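Succinate dehydrogenase subunit C (Mycolicibacterium smegmatis MC2 51, PDB 6LUM) forms part of the haem-containing membrane anchor of succinate dehydrogenase and probably helps pass electrons from succinate oxidation to quinone. Local coordinates at residues 82-93 / 111-122. Numbering follows the deposited sequence.
Sequences AAVLFHALNGIR and LAVIAGLFLVIF. With HEM (protoporphyrin IX containing Fe), chain B.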
loop_
_atom_site.group_PDB
_atom_site.type_symbol
_atom_site.label_atom_id
_atom_site.label_comp_id
_atom_site.label_asym_id
_atom_site.label_seq_id
_atom_site.Cartn_x
_atom_site.Cartn_y
_atom_site.Cartn_z
ATOM N N ALA F 82 -4.931 -29.046 45.553
ATOM C CA ALA F 82 -4.454 -27.674 45.692
ATOM C C ALA F 82 -4.211 -27.033 44.335
ATOM O O ALA F 82 -4.620 -25.895 44.092
ATOM C CB ALA F 82 -3.178 -27.652 46.526
ATOM N N ALA F 83 -3.532 -27.750 43.439
ATOM C CA ALA F 83 -3.230 -27.203 42.120
ATOM C C ALA F 83 -4.499 -26.844 41.361
ATOM O O ALA F 83 -4.628 -25.737 40.833
ATOM C CB ALA F 83 -2.397 -28.195 41.320
ATOM N N VAL F 84 -5.449 -27.774 41.285
ATOM C CA VAL F 84 -6.665 -27.519 40.523
ATOM C C VAL F 84 -7.472 -26.398 41.158
ATOM O O VAL F 84 -8.056 -25.564 40.458
ATOM C CB VAL F 84 -7.495 -28.805 40.387
ATOM C CG1 VAL F 84 -8.722 -28.548 39.551
ATOM C CG2 VAL F 84 -6.674 -29.889 39.758
ATOM N N LEU F 85 -7.506 -26.341 42.484
ATOM C CA LEU F 85 -8.290 -25.311 43.147
ATOM C C LEU F 85 -7.700 -23.929 42.903
ATOM O O LEU F 85 -8.430 -22.978 42.587
ATOM C CB LEU F 85 -8.367 -25.626 44.633
ATOM C CG LEU F 85 -9.314 -24.813 45.489
ATOM C CD1 LEU F 85 -10.704 -24.885 44.922
ATOM C CD2 LEU F 85 -9.278 -25.360 46.887
ATOM N N PHE F 86 -6.377 -23.794 43.029
ATOM C CA PHE F 86 -5.765 -22.499 42.766
ATOM C C PHE F 86 -5.932 -22.097 41.313
ATOM O O PHE F 86 -6.216 -20.935 41.016
ATOM C CB PHE F 86 -4.284 -22.493 43.126
ATOM C CG PHE F 86 -3.610 -21.194 42.791
ATOM C CD1 PHE F 86 -3.714 -20.109 43.634
ATOM C CD2 PHE F 86 -2.924 -21.037 41.610
ATOM C CE1 PHE F 86 -3.126 -18.919 43.311
ATOM C CE2 PHE F 86 -2.344 -19.844 41.292
ATOM C CZ PHE F 86 -2.442 -18.789 42.143
ATOM N N HIS F 87 -5.726 -23.032 40.389
ATOM C CA HIS F 87 -5.896 -22.713 38.980
ATOM C C HIS F 87 -7.307 -22.234 38.688
ATOM O O HIS F 87 -7.496 -21.266 37.955
ATOM C CB HIS F 87 -5.560 -23.925 38.135
ATOM C CG HIS F 87 -5.003 -23.586 36.801
ATOM N ND1 HIS F 87 -5.790 -23.418 35.692
ATOM C CD2 HIS F 87 -3.735 -23.378 36.398
ATOM C CE1 HIS F 87 -5.029 -23.121 34.660
ATOM N NE2 HIS F 87 -3.777 -23.089 35.062
ATOM N N ALA F 88 -8.313 -22.880 39.272
ATOM C CA ALA F 88 -9.689 -22.475 39.022
ATOM C C ALA F 88 -9.961 -21.078 39.552
ATOM O O ALA F 88 -10.542 -20.239 38.853
ATOM C CB ALA F 88 -10.643 -23.480 39.651
ATOM N N LEU F 89 -9.539 -20.800 40.784
ATOM C CA LEU F 89 -9.790 -19.485 41.372
ATOM C C LEU F 89 -9.066 -18.376 40.612
ATOM O O LEU F 89 -9.659 -17.343 40.268
ATOM C CB LEU F 89 -9.374 -19.496 42.835
ATOM C CG LEU F 89 -10.174 -20.422 43.734
ATOM C CD1 LEU F 89 -9.513 -20.504 45.076
ATOM C CD2 LEU F 89 -11.577 -19.910 43.875
ATOM N N ASN F 90 -7.777 -18.566 40.340
ATOM C CA ASN F 90 -7.044 -17.543 39.611
ATOM C C ASN F 90 -7.541 -17.389 38.182
ATOM O O ASN F 90 -7.477 -16.290 37.627
ATOM C CB ASN F 90 -5.562 -17.853 39.604
ATOM C CG ASN F 90 -4.736 -16.628 39.418
ATOM O OD1 ASN F 90 -4.508 -15.885 40.358
ATOM N ND2 ASN F 90 -4.301 -16.387 38.201
ATOM N N GLY F 91 -8.031 -18.458 37.560
ATOM C CA GLY F 91 -8.605 -18.311 36.244
ATOM C C GLY F 91 -9.889 -17.526 36.270
ATOM O O GLY F 91 -10.188 -16.800 35.327
ATOM N N ILE F 92 -10.671 -17.662 37.337
ATOM C CA ILE F 92 -11.838 -16.796 37.484
ATOM C C ILE F 92 -11.404 -15.344 37.563
ATOM O O ILE F 92 -12.000 -14.466 36.933
ATOM C CB ILE F 92 -12.664 -17.197 38.715
ATOM C CG1 ILE F 92 -13.326 -18.549 38.498
ATOM C CG2 ILE F 92 -13.715 -16.164 38.987
ATOM C CD1 ILE F 92 -13.954 -19.089 39.736
ATOM N N ARG F 93 -10.356 -15.069 38.339
ATOM C CA ARG F 93 -9.840 -13.703 38.431
ATOM C C ARG F 93 -9.421 -13.172 37.066
ATOM O O ARG F 93 -9.725 -12.032 36.709
ATOM C CB ARG F 93 -8.670 -13.656 39.401
ATOM C CG ARG F 93 -8.058 -12.303 39.555
ATOM C CD ARG F 93 -6.757 -12.374 40.294
ATOM N NE ARG F 93 -5.648 -12.525 39.371
ATOM C CZ ARG F 93 -4.723 -11.603 39.164
ATOM N NH1 ARG F 93 -4.762 -10.476 39.837
ATOM N NH2 ARG F 93 -3.749 -11.817 38.300
ATOM N N LEU F 111 -7.346 -10.676 44.040
ATOM C CA LEU F 111 -6.260 -11.564 44.428
ATOM C C LEU F 111 -6.331 -11.908 45.912
ATOM O O LEU F 111 -6.170 -13.069 46.302
ATOM C CB LEU F 111 -4.932 -10.916 44.062
ATOM C CG LEU F 111 -3.649 -11.711 44.176
ATOM C CD1 LEU F 111 -3.774 -12.937 43.335
ATOM C CD2 LEU F 111 -2.540 -10.848 43.660
ATOM N N ALA F 112 -6.596 -10.917 46.758
ATOM C CA ALA F 112 -6.738 -11.205 48.184
ATOM C C ALA F 112 -7.973 -12.057 48.461
ATOM O O ALA F 112 -7.945 -12.952 49.318
ATOM C CB ALA F 112 -6.799 -9.905 48.978
ATOM N N VAL F 113 -9.063 -11.802 47.737
ATOM C CA VAL F 113 -10.280 -12.582 47.935
ATOM C C VAL F 113 -10.044 -14.042 47.585
ATOM O O VAL F 113 -10.479 -14.943 48.309
ATOM C CB VAL F 113 -11.437 -11.987 47.119
ATOM C CG1 VAL F 113 -12.608 -12.934 47.107
ATOM C CG2 VAL F 113 -11.848 -10.651 47.697
ATOM N N ILE F 114 -9.353 -14.308 46.479
ATOM C CA ILE F 114 -9.133 -15.702 46.117
ATOM C C ILE F 114 -8.078 -16.338 47.004
ATOM O O ILE F 114 -8.108 -17.547 47.216
ATOM C CB ILE F 114 -8.777 -15.869 44.630
ATOM C CG1 ILE F 114 -7.352 -15.423 44.355
ATOM C CG2 ILE F 114 -9.765 -15.139 43.749
ATOM C CD1 ILE F 114 -6.921 -15.672 42.959
ATOM N N ALA F 115 -7.150 -15.567 47.570
ATOM C CA ALA F 115 -6.284 -16.140 48.596
ATOM C C ALA F 115 -7.104 -16.627 49.783
ATOM O O ALA F 115 -6.894 -17.736 50.294
ATOM C CB ALA F 115 -5.245 -15.118 49.048
ATOM N N GLY F 116 -8.064 -15.812 50.224
ATOM C CA GLY F 116 -8.929 -16.230 51.319
ATOM C C GLY F 116 -9.761 -17.454 50.981
ATOM O O GLY F 116 -9.839 -18.402 51.770
ATOM N N LEU F 117 -10.396 -17.447 49.807
ATOM C CA LEU F 117 -11.201 -18.589 49.383
ATOM C C LEU F 117 -10.358 -19.848 49.278
ATOM O O LEU F 117 -10.796 -20.934 49.670
ATOM C CB LEU F 117 -11.877 -18.298 48.048
ATOM C CG LEU F 117 -13.053 -17.332 48.089
ATOM C CD1 LEU F 117 -13.828 -17.382 46.796
ATOM C CD2 LEU F 117 -13.950 -17.658 49.257
ATOM N N PHE F 118 -9.149 -19.731 48.731
ATOM C CA PHE F 118 -8.288 -20.897 48.622
ATOM C C PHE F 118 -7.967 -21.459 49.992
ATOM O O PHE F 118 -8.062 -22.667 50.202
ATOM C CB PHE F 118 -7.000 -20.557 47.876
ATOM C CG PHE F 118 -6.063 -21.718 47.727
ATOM C CD1 PHE F 118 -5.159 -22.032 48.717
ATOM C CD2 PHE F 118 -6.080 -22.492 46.595
ATOM C CE1 PHE F 118 -4.303 -23.102 48.578
ATOM C CE2 PHE F 118 -5.224 -23.556 46.456
ATOM C CZ PHE F 118 -4.337 -23.859 47.446
ATOM N N LEU F 119 -7.581 -20.606 50.940
ATOM C CA LEU F 119 -7.250 -21.121 52.266
ATOM C C LEU F 119 -8.451 -21.807 52.908
ATOM O O LEU F 119 -8.335 -22.915 53.440
ATOM C CB LEU F 119 -6.708 -20.004 53.153
ATOM C CG LEU F 119 -5.309 -19.560 52.733
ATOM C CD1 LEU F 119 -4.836 -18.395 53.573
ATOM C CD2 LEU F 119 -4.333 -20.726 52.819
ATOM N N VAL F 120 -9.626 -21.181 52.833
ATOM C CA VAL F 120 -10.819 -21.794 53.418
ATOM C C VAL F 120 -11.081 -23.162 52.803
ATOM O O VAL F 120 -11.095 -24.190 53.499
ATOM C CB VAL F 120 -12.035 -20.874 53.238
ATOM C CG1 VAL F 120 -13.292 -21.602 53.632
ATOM C CG2 VAL F 120 -11.879 -19.627 54.060
ATOM N N ILE F 121 -11.298 -23.193 51.487
ATOM C CA ILE F 121 -11.717 -24.419 50.826
ATOM C C ILE F 121 -10.635 -25.481 50.933
ATOM O O ILE F 121 -10.932 -26.673 51.041
ATOM C CB ILE F 121 -12.083 -24.136 49.362
ATOM C CG1 ILE F 121 -13.167 -23.071 49.275
ATOM C CG2 ILE F 121 -12.579 -25.385 48.695
ATOM C CD1 ILE F 121 -13.593 -22.778 47.866
ATOM N N PHE F 122 -9.370 -25.079 50.939
ATOM C CA PHE F 122 -8.310 -26.069 50.956
ATOM C C PHE F 122 -8.095 -26.659 52.334
ATOM O O PHE F 122 -7.811 -27.852 52.440
ATOM C CB PHE F 122 -7.009 -25.466 50.458
ATOM C CG PHE F 122 -5.878 -26.430 50.440
ATOM C CD1 PHE F 122 -5.858 -27.463 49.532
ATOM C CD2 PHE F 122 -4.838 -26.307 51.331
ATOM C CE1 PHE F 122 -4.815 -28.357 49.513
ATOM C CE2 PHE F 122 -3.790 -27.196 51.315
ATOM C CZ PHE F 122 -3.776 -28.219 50.403
HETATM C CHA HEM B . -4.552 -21.278 31.217
HETATM C CHB HEM B . -4.290 -26.031 31.750
HETATM C CHC HEM B . -8.364 -25.755 34.280
HETATM C CHD HEM B . -8.793 -21.040 33.534
HETATM C C1A HEM B . -4.073 -22.559 31.238
HETATM C C2A HEM B . -2.750 -22.987 30.866
HETATM C C3A HEM B . -2.684 -24.295 31.012
HETATM C C4A HEM B . -3.957 -24.743 31.478
HETATM C CMA HEM B . -1.478 -25.199 30.739
HETATM C CAA HEM B . -1.606 -22.091 30.387
HETATM C CBA HEM B . -1.146 -21.194 31.515
HETATM C CGA HEM B . -0.378 -20.065 30.911
HETATM O O1A HEM B . 0.216 -19.278 31.671
HETATM O O2A HEM B . -0.366 -19.947 29.668
HETATM C C1B HEM B . -5.434 -26.357 32.402
HETATM C C2B HEM B . -5.952 -27.680 32.535
HETATM C C3B HEM B . -7.071 -27.569 33.248
HETATM C C4B HEM B . -7.294 -26.201 33.556
HETATM C CMB HEM B . -5.255 -28.920 31.947
HETATM C CAB HEM B . -8.079 -28.615 33.708
HETATM C CBB HEM B . -8.080 -29.804 33.140
HETATM C C1C HEM B . -8.817 -24.471 34.335
HETATM C C2C HEM B . -9.949 -24.031 35.083
HETATM C C3C HEM B . -10.091 -22.735 34.888
HETATM C C4C HEM B . -9.036 -22.298 34.009
HETATM C CMC HEM B . -10.839 -24.918 35.961
HETATM C CAC HEM B . -11.207 -21.915 35.541
HETATM C CBC HEM B . -11.475 -20.660 35.199
HETATM C C1D HEM B . -7.713 -20.713 32.759
HETATM C C2D HEM B . -7.498 -19.471 32.065
HETATM C C3D HEM B . -6.338 -19.559 31.439
HETATM C C4D HEM B . -5.760 -20.841 31.701
HETATM C CMD HEM B . -8.440 -18.258 32.043
HETATM C CAD HEM B . -5.690 -18.485 30.574
HETATM C CBD HEM B . -4.564 -17.895 31.391
HETATM C CGD HEM B . -3.920 -16.826 30.581
HETATM O O1D HEM B . -4.229 -16.762 29.370
HETATM O O2D HEM B . -3.115 -16.052 31.151
HETATM N NA HEM B . -4.793 -23.663 31.616
HETATM N NB HEM B . -6.272 -25.466 33.024
HETATM N NC HEM B . -8.273 -23.393 33.690
HETATM N ND HEM B . -6.632 -21.532 32.510
HETATM FE FE HEM B . -6.536 -23.534 32.642
#
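Phe118 enters helix 71-99 as a knob into a hole, its side chain sitting among Ala82, Leu85, Phe86 and Leu89. With CG anti to the backbone N (chi1 -180°), the ring reaches across to the partner backbone and presents an edge there: Phe118 CE2 lies 3.4 Å from Ala82 O, close to the plane of the ring. That carbonyl already accepts the helical bond from Phe86 N, so the ring edge rests beside a backbone oxygen that has its partner. Phe118 CE2 also comes 3.6 Å from Phe86 CB, while Leu89 CD1 meets Phe118 CB at 3.8 Å, the two side chains crossing at about a right angle.

One turn beyond Phe118, Phe122 brings CE1 to 3.5 Å from Ala82 CB. Between these aromatic contacts Leu85 sends CD2 to Ile121 CG2, 3.8 Å away. Toward the other end Leu89 and Ile114 meet through their CB atoms, and the CD1 methyl of Ile114 reaches Asn90 OD1 (3.6 Å). Arg93 finishes this side with its guanidinium, one face of which lies over Leu111 CD1.

Such packing illustrates how neighbouring transmembrane helices of a succinate dehydrogenase anchor subunit associate through apolar side chains: the short segments run nearly antiparallel, at 155°, with their axes 9.9 Å apart. Phe86, Phe118 and Phe122 also touch a bound phospholipid.

Helix 71-99 turns a different side to the haem. There the imidazole of His87 lies against the iron, with carbon CE1 as modelled the nearest atom, so the ring's rotation and any nitrogen ligation are doubtful; it also stacks on the ring of His33. Gly91 passes close to the haem, its carbonyl carbon near vinyl carbon CBC. Ala88 and Ile92 touch both the haem and subunit D, at Leu63 and Val59 of that chain respectively.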